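Local coordinates for protein glucosamine--fructose-6-phosphate aminotransferase [isomerizing] (Francisella tularensis subsp. tularensis, PDB 3TBF) that probably catalyses the isomerising half of glucosamine 6-phosphate synthesis, in which fructose 6-phosphate receives ammonia released from glutamine by the intact enzyme, at residues N27-S32 / L174-L179; M133-V138 / T168-A173; G36-D41 / E198-I203; A80-S85 / L179-L184; I57-C62 / Y74-Y79. All blocks are in the same frame, centred on the assembly; numbering follows the deposited sequence.

Contact 1 of 5, residues N27-S32 / L174-L179; sequences NTILAS and LAIFTL
A helix-to-helix contact joins the N-terminal helix 21-30 to helix 165-184 of the first SIS domain, bringing the C-terminal end of the former and the S32 that follows it against I176. I176 supplies all of the area that 174-179 contributes. With CG1 beside the backbone N (chi1 -74°) and CD1 carried outward (chi2 161°), the delta methyl reaches into a shallow seat made largely of backbone. It lies 3.8 Å from I29 CA and 4.1 Å from T28 O, whereas the side chain of I29 is a more distant neighbour, its CG1 being 4.3 Å from I176 CD1. The hydroxyl of S32 closes the seat, with OG 3.5 Å from I176 CD1 and 3.7 Å from I176 CG2, so both methyl ends of the isoleucine straddle one polar atom. That hydroxyl is engaged on its own side: S32 OG donates to I29 O over 2.9 Å, the donor standing 15° from the carbonyl plane, and S32 N donates to the same oxygen. The buried serine is thus folded back over the last helical turn, and the oxygen it presents to I176 is already engaged with I29 O; no hydrogen bond crosses the contact. T28 likewise has its hydroxyl occupied, by A24 O and K154 N. Around this point helix 165-184 is enclosed: I176 and A175 also pack on L200 of helix 190-201, T178 on W75, I76 and Y79 of helix 63-80, and L174 and F177 on strand 129-136.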
# COMPACT_ATOMS: atom_id res chain seq x y z
N ASN A 27 -26.44 -13.67 -8.25
CA ASN A 27 -26.05 -14.56 -9.31
C ASN A 27 -24.66 -15.18 -9.09
O ASN A 27 -24.47 -16.36 -9.29
CB ASN A 27 -26.13 -13.85 -10.66
CG ASN A 27 -27.62 -13.69 -11.17
OD1 ASN A 27 -28.55 -14.36 -10.71
ND2 ASN A 27 -27.81 -12.79 -12.11
N THR A 28 -23.71 -14.41 -8.60
CA THR A 28 -22.40 -14.97 -8.33
C THR A 28 -22.45 -16.07 -7.27
O THR A 28 -21.81 -17.11 -7.41
CB THR A 28 -21.43 -13.90 -7.90
OG1 THR A 28 -21.42 -12.87 -8.89
CG2 THR A 28 -20.06 -14.48 -7.75
N ILE A 29 -23.19 -15.85 -6.20
CA ILE A 29 -23.28 -16.87 -5.15
C ILE A 29 -23.98 -18.16 -5.66
O ILE A 29 -23.54 -19.29 -5.46
CB ILE A 29 -24.12 -16.38 -3.97
CG1 ILE A 29 -23.40 -15.28 -3.23
CG2 ILE A 29 -24.40 -17.51 -2.99
CD1 ILE A 29 -24.26 -14.56 -2.20
N LEU A 30 -25.09 -17.93 -6.32
CA LEU A 30 -25.91 -19.01 -6.86
C LEU A 30 -25.07 -19.99 -7.67
O LEU A 30 -25.25 -21.18 -7.56
CB LEU A 30 -27.04 -18.41 -7.70
CG LEU A 30 -28.48 -18.92 -7.56
CD1 LEU A 30 -28.55 -20.47 -7.55
CD2 LEU A 30 -29.14 -18.35 -6.29
N ALA A 31 -24.14 -19.51 -8.47
CA ALA A 31 -23.40 -20.39 -9.37
C ALA A 31 -22.45 -21.35 -8.63
O ALA A 31 -21.93 -22.29 -9.24
CB ALA A 31 -22.62 -19.57 -10.43
N SER A 32 -22.21 -21.12 -7.35
CA SER A 32 -21.32 -22.00 -6.60
C SER A 32 -22.05 -22.91 -5.62
O SER A 32 -21.44 -23.69 -4.92
CB SER A 32 -20.29 -21.16 -5.87
OG SER A 32 -20.91 -20.43 -4.83
N LEU A 174 -14.43 -14.01 -3.82
CA LEU A 174 -13.30 -14.26 -2.92
C LEU A 174 -13.78 -14.79 -1.58
O LEU A 174 -13.09 -15.60 -0.99
CB LEU A 174 -12.44 -13.01 -2.75
CG LEU A 174 -11.49 -12.68 -3.92
CD1 LEU A 174 -11.12 -11.17 -4.00
CD2 LEU A 174 -10.24 -13.51 -3.88
N ALA A 175 -14.95 -14.33 -1.10
CA ALA A 175 -15.56 -14.86 0.12
C ALA A 175 -15.94 -16.31 -0.02
O ALA A 175 -15.76 -17.08 0.91
CB ALA A 175 -16.85 -14.10 0.49
N ILE A 176 -16.49 -16.67 -1.18
CA ILE A 176 -16.87 -18.05 -1.43
C ILE A 176 -15.62 -18.95 -1.48
O ILE A 176 -15.59 -19.97 -0.84
CB ILE A 176 -17.65 -18.16 -2.76
CG1 ILE A 176 -19.05 -17.61 -2.57
CG2 ILE A 176 -17.70 -19.62 -3.29
CD1 ILE A 176 -19.70 -17.28 -3.91
N PHE A 177 -14.62 -18.55 -2.25
CA PHE A 177 -13.30 -19.18 -2.24
C PHE A 177 -12.72 -19.33 -0.81
O PHE A 177 -12.21 -20.39 -0.45
CB PHE A 177 -12.34 -18.34 -3.12
CG PHE A 177 -10.91 -18.75 -3.02
CD1 PHE A 177 -10.51 -19.96 -3.50
CD2 PHE A 177 -9.98 -17.92 -2.46
CE1 PHE A 177 -9.19 -20.36 -3.42
CE2 PHE A 177 -8.65 -18.31 -2.37
CZ PHE A 177 -8.26 -19.54 -2.87
N THR A 178 -12.82 -18.30 0.02
CA THR A 178 -12.37 -18.44 1.40
C THR A 178 -13.05 -19.60 2.06
O THR A 178 -12.37 -20.40 2.70
CB THR A 178 -12.63 -17.18 2.22
OG1 THR A 178 -11.81 -16.14 1.72
CG2 THR A 178 -12.28 -17.37 3.65
N LEU A 179 -14.37 -19.74 1.90
CA LEU A 179 -15.08 -20.82 2.61
C LEU A 179 -14.79 -22.21 2.00
O LEU A 179 -14.65 -23.20 2.72
CB LEU A 179 -16.58 -20.54 2.68
CG LEU A 179 -16.97 -19.23 3.38
CD1 LEU A 179 -18.49 -18.93 3.25
CD2 LEU A 179 -16.62 -19.22 4.83

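Contact 2 of 5, residues M133-V138 / T168-A173; sequences MCICNV and TTQLVA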
# COMPACT_ATOMS: atom_id res chain seq x y z
N MSE A 133 -5.23 -19.76 -10.45
CA MSE A 133 -6.67 -19.60 -10.46
C MSE A 133 -6.98 -18.19 -10.86
O MSE A 133 -6.37 -17.29 -10.37
CB MSE A 133 -7.26 -19.87 -9.09
CG MSE A 133 -8.77 -19.58 -9.04
SE MSE A 133 -9.57 -20.06 -7.34
CE MSE A 133 -9.11 -18.43 -6.28
N CYS A 134 -7.96 -18.01 -11.71
CA CYS A 134 -8.40 -16.70 -12.09
C CYS A 134 -9.76 -16.40 -11.52
O CYS A 134 -10.67 -17.20 -11.64
CB CYS A 134 -8.54 -16.60 -13.61
SG CYS A 134 -8.99 -14.87 -14.00
N ILE A 135 -9.91 -15.23 -10.92
CA ILE A 135 -11.24 -14.72 -10.61
C ILE A 135 -11.61 -13.73 -11.70
O ILE A 135 -11.11 -12.60 -11.71
CB ILE A 135 -11.29 -14.00 -9.29
CG1 ILE A 135 -10.75 -14.93 -8.22
CG2 ILE A 135 -12.68 -13.45 -8.97
CD1 ILE A 135 -11.58 -15.07 -7.17
N CYS A 136 -12.44 -14.16 -12.66
CA CYS A 136 -12.63 -13.34 -13.88
C CYS A 136 -14.10 -13.25 -14.23
O CYS A 136 -14.87 -14.05 -13.77
CB CYS A 136 -11.78 -13.86 -15.07
SG CYS A 136 -12.01 -12.98 -16.76
N ASN A 137 -14.45 -12.24 -15.02
CA ASN A 137 -15.83 -12.00 -15.45
C ASN A 137 -16.15 -12.41 -16.92
O ASN A 137 -17.31 -12.58 -17.27
CB ASN A 137 -16.21 -10.54 -15.28
CG ASN A 137 -17.73 -10.35 -15.27
OD1 ASN A 137 -18.42 -11.02 -14.52
ND2 ASN A 137 -18.23 -9.44 -16.08
N VAL A 138 -15.12 -12.55 -17.74
CA VAL A 138 -15.28 -12.85 -19.16
C VAL A 138 -14.74 -14.24 -19.42
O VAL A 138 -13.52 -14.42 -19.45
CB VAL A 138 -14.52 -11.85 -20.03
CG1 VAL A 138 -14.53 -12.31 -21.56
CG2 VAL A 138 -15.07 -10.45 -19.81
N THR A 168 -17.81 -5.61 -6.37
CA THR A 168 -18.58 -6.32 -5.38
C THR A 168 -18.69 -7.81 -5.67
O THR A 168 -18.57 -8.59 -4.75
CB THR A 168 -19.93 -5.68 -5.17
OG1 THR A 168 -20.59 -5.49 -6.43
CG2 THR A 168 -19.76 -4.35 -4.41
N THR A 169 -18.86 -8.19 -6.94
CA THR A 169 -18.85 -9.58 -7.31
C THR A 169 -17.50 -10.24 -7.17
O THR A 169 -17.41 -11.45 -6.88
CB THR A 169 -19.39 -9.84 -8.74
OG1 THR A 169 -18.56 -9.20 -9.70
CG2 THR A 169 -20.81 -9.33 -8.88
N GLN A 170 -16.41 -9.47 -7.35
CA GLN A 170 -15.09 -10.05 -7.05
C GLN A 170 -14.94 -10.31 -5.57
O GLN A 170 -14.48 -11.37 -5.17
CB GLN A 170 -13.96 -9.20 -7.57
CG GLN A 170 -13.85 -9.25 -9.09
CD GLN A 170 -13.04 -8.09 -9.63
OE1 GLN A 170 -12.52 -7.29 -8.87
NE2 GLN A 170 -12.89 -8.02 -10.95
N LEU A 171 -15.39 -9.38 -4.74
CA LEU A 171 -15.44 -9.63 -3.30
C LEU A 171 -16.25 -10.87 -2.96
O LEU A 171 -15.81 -11.73 -2.25
CB LEU A 171 -16.05 -8.44 -2.59
CG LEU A 171 -15.20 -7.31 -1.93
CD1 LEU A 171 -13.72 -7.39 -2.11
CD2 LEU A 171 -15.72 -5.96 -2.32
N VAL A 172 -17.44 -10.99 -3.50
CA VAL A 172 -18.24 -12.14 -3.18
C VAL A 172 -17.54 -13.44 -3.62
O VAL A 172 -17.48 -14.40 -2.85
CB VAL A 172 -19.66 -12.01 -3.77
CG1 VAL A 172 -20.39 -13.33 -3.74
CG2 VAL A 172 -20.46 -11.01 -2.99
N ALA A 173 -16.98 -13.48 -4.83
CA ALA A 173 -16.28 -14.68 -5.27
C ALA A 173 -15.16 -15.02 -4.29
O ALA A 173 -14.93 -16.20 -3.99
CB ALA A 173 -15.74 -14.49 -6.68
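I135, in strand 129-136 of the first SIS domain's parallel sheet, packs against A173 and Q170 of helix 165-184, a buried strand-to-helix contact between a sheet and one of its covering helices. The evidence is compact: the closest CA atoms, those of I135 and Q170, are 7.0 Å apart, and the two segments bury 135 Å² between them. I135 CG2 makes the touch, 4.0 Å from A173 CB and 4.4 Å from Q170 CG, so its methyl lies at residues three apart on one side of the helix. CG1 sits beside the backbone N (chi1 -54°), which leaves CG2 anti to that N and turned to the helix, while I135 CD1 goes on to L174 CD2 at 3.9 Å. Q170 contributes only its aliphatic stem; its amide OE1 is bonded to S65 OG. Just past the strand, the N137 amide is held by T153, A155 and G156. Since no hydrogen bond joins the two segments, their adhesion rests on one methyl-methyl touch and a looser methylene contact, and the polar groups alongside find their partners in other parts of the fold.

Contact 3 of 5, residues G36-D41 / E198-I203; sequences GEISLD and EELKNI
G36 and I38 meet helix 190-201 in two different ways: a close, directional bond from K201 on the solvent side, and a loose apolar touch in a more sheltered place, where L200 is buried. On the outer side K201 stretches an extended chain until NZ lies 2.9 Å from G36 O. The ammonium arrives in the carbonyl plane on a lone pair, with a C=O...N angle of 130°. The same NZ forms a salt bridge with E198 OE2 at 2.8 Å, entering on the syn side of the carboxylate, so a backbone carbonyl and an acid one helical turn earlier fix it together. This rim is partly open, and K201 also touches a crystal neighbour. G36 itself has a positive phi of 73° in the tight turn between strands 33-34 and 37-38. On the inner side the direct contact is slack: I38 CD1 and L200 CD1 stand 4.4 Å apart. Closer packing there comes from a third element, since I38 also meets L179, and L200 meets A175. Hairpin 33-38 and helix 190-201 therefore lie beside each other on helix 165-184, with I38 resting also on V180, and I203 beginning the next helix against helix 335-355.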
# COMPACT_ATOMS: atom_id res chain seq x y z
N GLY A 36 -28.24 -25.12 -1.90
CA GLY A 36 -27.99 -23.99 -0.98
C GLY A 36 -26.73 -24.07 -0.14
O GLY A 36 -26.59 -23.27 0.75
N GLU A 37 -25.85 -25.03 -0.41
CA GLU A 37 -24.56 -25.15 0.28
C GLU A 37 -23.42 -24.87 -0.67
O GLU A 37 -23.48 -25.23 -1.84
CB GLU A 37 -24.37 -26.56 0.83
CG GLU A 37 -25.40 -26.96 1.89
CD GLU A 37 -25.14 -28.38 2.42
OE1 GLU A 37 -24.47 -29.18 1.73
OE2 GLU A 37 -25.60 -28.68 3.54
N ILE A 38 -22.38 -24.23 -0.18
CA ILE A 38 -21.21 -24.03 -1.00
C ILE A 38 -20.62 -25.37 -1.31
O ILE A 38 -20.45 -26.20 -0.42
CB ILE A 38 -20.16 -23.11 -0.36
CG1 ILE A 38 -20.68 -21.67 -0.42
CG2 ILE A 38 -18.91 -23.15 -1.16
CD1 ILE A 38 -19.93 -20.72 0.40
N SER A 39 -20.37 -25.58 -2.60
CA SER A 39 -19.99 -26.88 -3.09
C SER A 39 -18.69 -26.86 -3.89
O SER A 39 -18.49 -26.05 -4.80
CB SER A 39 -21.11 -27.48 -3.96
OG SER A 39 -20.75 -28.76 -4.46
N LEU A 40 -17.83 -27.81 -3.57
CA LEU A 40 -16.59 -28.01 -4.29
C LEU A 40 -16.86 -28.58 -5.70
O LEU A 40 -16.12 -28.29 -6.63
CB LEU A 40 -15.67 -28.94 -3.48
CG LEU A 40 -14.19 -28.86 -3.81
CD1 LEU A 40 -13.71 -27.43 -3.57
CD2 LEU A 40 -13.39 -29.89 -2.99
N ASP A 41 -17.95 -29.35 -5.83
CA ASP A 41 -18.40 -29.92 -7.13
C ASP A 41 -18.78 -28.89 -8.18
O ASP A 41 -18.83 -29.23 -9.35
CB ASP A 41 -19.62 -30.84 -6.95
CG ASP A 41 -19.32 -32.04 -6.05
OD1 ASP A 41 -18.12 -32.43 -5.94
OD2 ASP A 41 -20.29 -32.59 -5.45
N GLU A 198 -24.76 -18.44 5.03
CA GLU A 198 -26.01 -17.68 5.19
C GLU A 198 -25.76 -16.20 5.20
O GLU A 198 -26.55 -15.44 4.70
CB GLU A 198 -26.82 -18.07 6.46
CG GLU A 198 -27.45 -19.49 6.36
CD GLU A 198 -28.47 -19.70 5.14
OE1 GLU A 198 -29.56 -19.05 5.15
OE2 GLU A 198 -28.20 -20.53 4.20
N GLU A 199 -24.65 -15.78 5.79
CA GLU A 199 -24.31 -14.39 5.76
C GLU A 199 -24.07 -13.89 4.31
O GLU A 199 -24.45 -12.78 3.98
CB GLU A 199 -23.09 -14.14 6.66
CG GLU A 199 -22.46 -12.79 6.48
CD GLU A 199 -21.32 -12.47 7.50
OE1 GLU A 199 -20.89 -13.35 8.32
OE2 GLU A 199 -20.85 -11.31 7.44
N LEU A 200 -23.43 -14.69 3.47
CA LEU A 200 -23.23 -14.31 2.07
C LEU A 200 -24.60 -14.20 1.40
O LEU A 200 -24.85 -13.26 0.68
CB LEU A 200 -22.35 -15.31 1.31
CG LEU A 200 -20.88 -15.41 1.73
CD1 LEU A 200 -20.02 -16.34 0.79
CD2 LEU A 200 -20.18 -14.03 1.92
N LYS A 201 -25.50 -15.15 1.65
CA LYS A 201 -26.84 -15.04 1.05
C LYS A 201 -27.64 -13.77 1.45
O LYS A 201 -28.49 -13.28 0.70
CB LYS A 201 -27.65 -16.25 1.34
CG LYS A 201 -27.13 -17.47 0.68
CD LYS A 201 -28.05 -18.59 1.01
CE LYS A 201 -27.55 -19.91 0.54
NZ LYS A 201 -28.17 -20.97 1.40
N ASN A 202 -27.32 -13.22 2.61
CA ASN A 202 -28.06 -12.11 3.14
C ASN A 202 -27.56 -10.82 2.55
O ASN A 202 -28.15 -9.78 2.81
CB ASN A 202 -27.96 -12.04 4.67
CG ASN A 202 -28.63 -13.25 5.38
OD1 ASN A 202 -29.49 -13.96 4.81
ND2 ASN A 202 -28.22 -13.47 6.62
N ILE A 203 -26.47 -10.87 1.80
CA ILE A 203 -25.94 -9.65 1.23
C ILE A 203 -26.92 -8.91 0.32
O ILE A 203 -26.93 -7.67 0.26
CB ILE A 203 -24.58 -9.88 0.44
CG1 ILE A 203 -23.46 -10.27 1.42
CG2 ILE A 203 -24.18 -8.59 -0.23
CD1 ILE A 203 -22.08 -10.57 0.79

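Contact 4 of 5, residues A80-S85 / L179-L184; sequences AKVPCS and LVIAKL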
# COMPACT_ATOMS: atom_id res chain seq x y z
N ALA A 80 -9.88 -19.04 6.56
CA ALA A 80 -9.21 -20.23 6.00
C ALA A 80 -7.88 -20.56 6.64
O ALA A 80 -7.35 -21.65 6.43
CB ALA A 80 -9.03 -20.08 4.54
N LYS A 81 -7.29 -19.61 7.35
CA LYS A 81 -5.98 -19.75 7.94
C LYS A 81 -4.87 -20.17 6.98
O LYS A 81 -3.96 -20.90 7.34
CB LYS A 81 -6.03 -20.74 9.09
CG LYS A 81 -7.20 -20.48 9.99
CD LYS A 81 -6.84 -20.30 11.41
CE LYS A 81 -7.87 -19.40 12.07
NZ LYS A 81 -7.36 -18.02 12.52
N VAL A 82 -4.93 -19.67 5.76
CA VAL A 82 -3.86 -19.84 4.82
C VAL A 82 -3.15 -18.50 4.67
O VAL A 82 -3.79 -17.49 4.55
CB VAL A 82 -4.39 -20.35 3.50
CG1 VAL A 82 -3.25 -20.63 2.51
CG2 VAL A 82 -5.17 -21.61 3.77
N PRO A 83 -1.81 -18.50 4.75
CA PRO A 83 -1.16 -17.21 4.58
C PRO A 83 -1.41 -16.63 3.17
O PRO A 83 -1.52 -17.38 2.18
CB PRO A 83 0.31 -17.53 4.85
CG PRO A 83 0.45 -18.95 4.63
CD PRO A 83 -0.85 -19.58 5.00
N CYS A 84 -1.52 -15.31 3.08
CA CYS A 84 -1.91 -14.66 1.83
C CYS A 84 -1.09 -13.40 1.58
O CYS A 84 -0.90 -12.59 2.50
CB CYS A 84 -3.37 -14.30 1.95
SG CYS A 84 -4.13 -13.73 0.44
N SER A 85 -0.55 -13.23 0.38
CA SER A 85 0.05 -11.96 0.05
C SER A 85 -0.64 -11.31 -1.15
O SER A 85 -1.24 -12.01 -2.01
CB SER A 85 1.55 -12.11 -0.20
OG SER A 85 1.77 -12.90 -1.34
N LEU A 179 -14.37 -19.74 1.90
CA LEU A 179 -15.08 -20.82 2.61
C LEU A 179 -14.79 -22.21 2.00
O LEU A 179 -14.65 -23.20 2.72
CB LEU A 179 -16.58 -20.54 2.68
CG LEU A 179 -16.97 -19.23 3.38
CD1 LEU A 179 -18.49 -18.93 3.25
CD2 LEU A 179 -16.62 -19.22 4.83
N VAL A 180 -14.67 -22.29 0.70
CA VAL A 180 -14.23 -23.53 0.08
C VAL A 180 -12.89 -24.02 0.59
O VAL A 180 -12.73 -25.16 0.91
CB VAL A 180 -14.12 -23.37 -1.45
CG1 VAL A 180 -13.33 -24.58 -2.07
CG2 VAL A 180 -15.58 -23.20 -2.08
N ILE A 181 -11.92 -23.12 0.70
CA ILE A 181 -10.59 -23.45 1.21
C ILE A 181 -10.68 -23.79 2.68
O ILE A 181 -10.06 -24.74 3.13
CB ILE A 181 -9.59 -22.27 1.01
CG1 ILE A 181 -9.42 -22.03 -0.46
CG2 ILE A 181 -8.19 -22.59 1.60
CD1 ILE A 181 -8.99 -23.31 -1.26
N ALA A 182 -11.45 -23.02 3.41
CA ALA A 182 -11.58 -23.23 4.83
C ALA A 182 -12.06 -24.63 5.10
O ALA A 182 -11.58 -25.28 6.02
CB ALA A 182 -12.54 -22.24 5.45
N LYS A 183 -13.04 -25.07 4.33
CA LYS A 183 -13.65 -26.37 4.55
C LYS A 183 -12.70 -27.51 4.21
O LYS A 183 -12.57 -28.48 4.92
CB LYS A 183 -14.87 -26.49 3.67
CG LYS A 183 -15.55 -27.83 3.67
CD LYS A 183 -16.92 -27.61 3.16
CE LYS A 183 -17.63 -28.88 2.74
NZ LYS A 183 -18.41 -29.46 3.85
N LEU A 184 -12.03 -27.36 3.08
CA LEU A 184 -11.10 -28.37 2.61
C LEU A 184 -9.92 -28.57 3.57
O LEU A 184 -9.34 -29.64 3.64
CB LEU A 184 -10.56 -27.92 1.27
CG LEU A 184 -10.49 -28.94 0.17
CD1 LEU A 184 -11.70 -29.90 0.17
CD2 LEU A 184 -10.41 -28.19 -1.15
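I181 and A182 of helix 165-184 fit against A80 and V82, where helix 63-80 ends and the chain turns toward strand 84-88. Taken in order along the helix, L179 packs on helix 190-201, and I181 is the first to meet the turn, with F51 as a further neighbour. Its CG2, set anti to the backbone N by a chi1 of -63°, rests 3.8 Å from V82 CG2 and 4.0 Å from A80 CB, while the CG1-CD1 arm leads off past the contact. The side chains of V82 and I181 cross at about a right angle, and CG2 of each makes the touch. At A182, next along the helix, the two backbones come unusually close, with A80 CA and A182 CA 4.0 Å apart. A182 CB lies 3.9 Å from A80 CA, and A80 CB is 4.0 Å from A182 N, so each alanine lies against the other's main chain. On the facing segment, K81 leaves the helix with a positive phi of 54°, the step that carries the chain from A80 to V82, and A80 O is taken by S187 OG. The chemistry is purely apolar between the segments: small residues permit the near approach of the backbones, and branched ones fill the step beside it.

Contact 5 of 5, residues I57-C62 / Y74-Y79; sequences ICIVAC and YWIEKY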
# COMPACT_ATOMS: atom_id res chain seq x y z
N ILE A 57 -1.22 -18.38 -0.57
CA ILE A 57 -1.99 -17.81 -1.65
C ILE A 57 -1.40 -16.47 -2.02
O ILE A 57 -1.29 -15.61 -1.17
CB ILE A 57 -3.42 -17.60 -1.22
CG1 ILE A 57 -4.09 -18.94 -1.04
CG2 ILE A 57 -4.16 -16.80 -2.26
CD1 ILE A 57 -5.33 -18.80 -0.33
N CYS A 58 -1.12 -16.31 -3.32
CA CYS A 58 -0.45 -15.14 -3.89
C CYS A 58 -1.42 -14.43 -4.81
O CYS A 58 -1.68 -14.91 -5.93
CB CYS A 58 0.79 -15.58 -4.70
SG CYS A 58 2.26 -14.54 -4.54
N ILE A 59 -1.97 -13.31 -4.39
CA ILE A 59 -2.99 -12.61 -5.20
C ILE A 59 -2.28 -11.49 -5.95
O ILE A 59 -1.57 -10.68 -5.35
CB ILE A 59 -4.10 -12.04 -4.37
CG1 ILE A 59 -4.86 -13.14 -3.63
CG2 ILE A 59 -5.13 -11.32 -5.24
CD1 ILE A 59 -5.98 -12.58 -2.70
N VAL A 60 -2.44 -11.50 -7.27
CA VAL A 60 -1.90 -10.50 -8.16
C VAL A 60 -2.99 -9.81 -8.96
O VAL A 60 -3.84 -10.47 -9.56
CB VAL A 60 -0.90 -11.15 -9.14
CG1 VAL A 60 -0.36 -10.11 -10.16
CG2 VAL A 60 0.23 -11.79 -8.35
N ALA A 61 -2.98 -8.49 -8.98
CA ALA A 61 -4.02 -7.74 -9.68
C ALA A 61 -3.66 -6.26 -9.82
O ALA A 61 -2.62 -5.79 -9.30
CB ALA A 61 -5.36 -7.88 -8.95
N CYS A 62 -4.50 -5.50 -10.51
CA CYS A 62 -4.31 -4.09 -10.53
C CYS A 62 -5.62 -3.31 -10.33
O CYS A 62 -6.71 -3.86 -10.51
CB CYS A 62 -3.53 -3.69 -11.77
SG CYS A 62 -4.53 -3.61 -13.14
N TYR A 74 -7.72 -10.42 4.41
CA TYR A 74 -8.13 -10.42 5.81
C TYR A 74 -8.94 -11.69 6.03
O TYR A 74 -8.74 -12.40 7.03
CB TYR A 74 -8.94 -9.18 6.15
CG TYR A 74 -8.12 -7.92 6.30
CD1 TYR A 74 -7.67 -7.23 5.19
CD2 TYR A 74 -7.82 -7.39 7.55
CE1 TYR A 74 -6.89 -6.04 5.31
CE2 TYR A 74 -7.06 -6.20 7.69
CZ TYR A 74 -6.59 -5.54 6.55
OH TYR A 74 -5.82 -4.37 6.66
N TRP A 75 -9.85 -12.00 5.09
CA TRP A 75 -10.80 -13.13 5.21
C TRP A 75 -10.01 -14.44 5.13
O TRP A 75 -10.24 -15.34 5.92
CB TRP A 75 -11.82 -13.14 4.07
CG TRP A 75 -12.79 -12.07 4.05
CD1 TRP A 75 -13.29 -11.41 5.13
CD2 TRP A 75 -13.49 -11.56 2.90
NE1 TRP A 75 -14.25 -10.50 4.72
CE2 TRP A 75 -14.40 -10.59 3.37
CE3 TRP A 75 -13.43 -11.83 1.55
CZ2 TRP A 75 -15.25 -9.87 2.51
CZ3 TRP A 75 -14.29 -11.12 0.68
CH2 TRP A 75 -15.19 -10.15 1.18
N ILE A 76 -9.10 -14.53 4.18
CA ILE A 76 -8.36 -15.75 3.95
C ILE A 76 -7.51 -16.17 5.12
O ILE A 76 -7.50 -17.32 5.51
CB ILE A 76 -7.48 -15.69 2.72
CG1 ILE A 76 -8.34 -15.64 1.46
CG2 ILE A 76 -6.62 -16.93 2.69
CD1 ILE A 76 -7.65 -15.22 0.23
N GLU A 77 -6.77 -15.22 5.66
CA GLU A 77 -5.96 -15.47 6.83
C GLU A 77 -6.79 -15.80 8.06
O GLU A 77 -6.49 -16.75 8.75
CB GLU A 77 -5.03 -14.27 7.05
CG GLU A 77 -4.00 -14.18 5.91
CD GLU A 77 -2.58 -13.73 6.33
OE1 GLU A 77 -2.40 -13.28 7.51
OE2 GLU A 77 -1.67 -13.86 5.45
N LYS A 78 -7.85 -15.05 8.29
CA LYS A 78 -8.65 -15.21 9.47
C LYS A 78 -9.51 -16.47 9.47
O LYS A 78 -9.56 -17.15 10.48
CB LYS A 78 -9.58 -13.99 9.64
CG LYS A 78 -10.58 -14.11 10.78
CD LYS A 78 -11.24 -12.75 11.13
CE LYS A 78 -12.25 -12.95 12.24
NZ LYS A 78 -12.94 -11.68 12.61
N TYR A 79 -10.21 -16.74 8.36
CA TYR A 79 -11.15 -17.84 8.26
C TYR A 79 -10.58 -19.11 7.67
O TYR A 79 -10.81 -20.16 8.21
CB TYR A 79 -12.38 -17.43 7.46
CG TYR A 79 -13.23 -16.42 8.15
CD1 TYR A 79 -14.12 -16.78 9.15
CD2 TYR A 79 -13.12 -15.08 7.86
CE1 TYR A 79 -14.91 -15.83 9.83
CE2 TYR A 79 -13.89 -14.13 8.52
CZ TYR A 79 -14.79 -14.50 9.50
OH TYR A 79 -15.54 -13.54 10.10
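I57 and I76 reach toward each other tip to tip between strand 56-61 and helix 63-80, the first strand and the helix of a beta-alpha-beta crossover that continues into strand 84-88. I57 CD1 comes to 3.8 Å from I76 CG2, while the longer branch of I76 brings its CD1 to 4.3 Å from I59 CD1. One helical side chain thus divides its two branches between two strand residues, which lie on the same sheet face because they are two positions apart. All three isoleucines have CG1 beside the backbone N and an extended CD1; for I76 chi1 is -68° and chi2 165°, the setting that carries its delta methyl to I59. With 8.7 Å between the CA atoms of I57 and I76, the gap between strand and helix is spanned by the branched chains themselves. I76 also packs on C84 of strand 84-88 and T178 of helix 165-184. At the next position E77 serves the subunit interface, its OE1 making a salt bridge to R95 of the second subunit, while its OE2 accepts from C84 N. Between the two segments, by contrast, the contact is purely methyl to methyl, without a hydrogen bond.

Overall arrangement
Contacts 2, 1 and 4 follow one another along helix 165-184: contact 2 lies against strand 129-136, contact 1 against the end of helix 21-30, and contact 4 against the turn after helix 63-80. The centres of contacts 1 and 2 are about 9 Å apart, those of 1 and 4 about 14 Å. Contact 3, its centre about 7 Å from that of contact 1, joins helix 190-201 to hairpin 33-38. Contacts 2, 4 and 5 all reach the same parallel sheet. Contact 5, within one beta-alpha-beta unit, closes before contacts 2 and 4 open; contact 1 interleaves with 3 and with 4. Contacts 4 and 5 border the second subunit. Helix 165-184 thus ties helix 21-30 and the hairpin to the SIS-domain sheet.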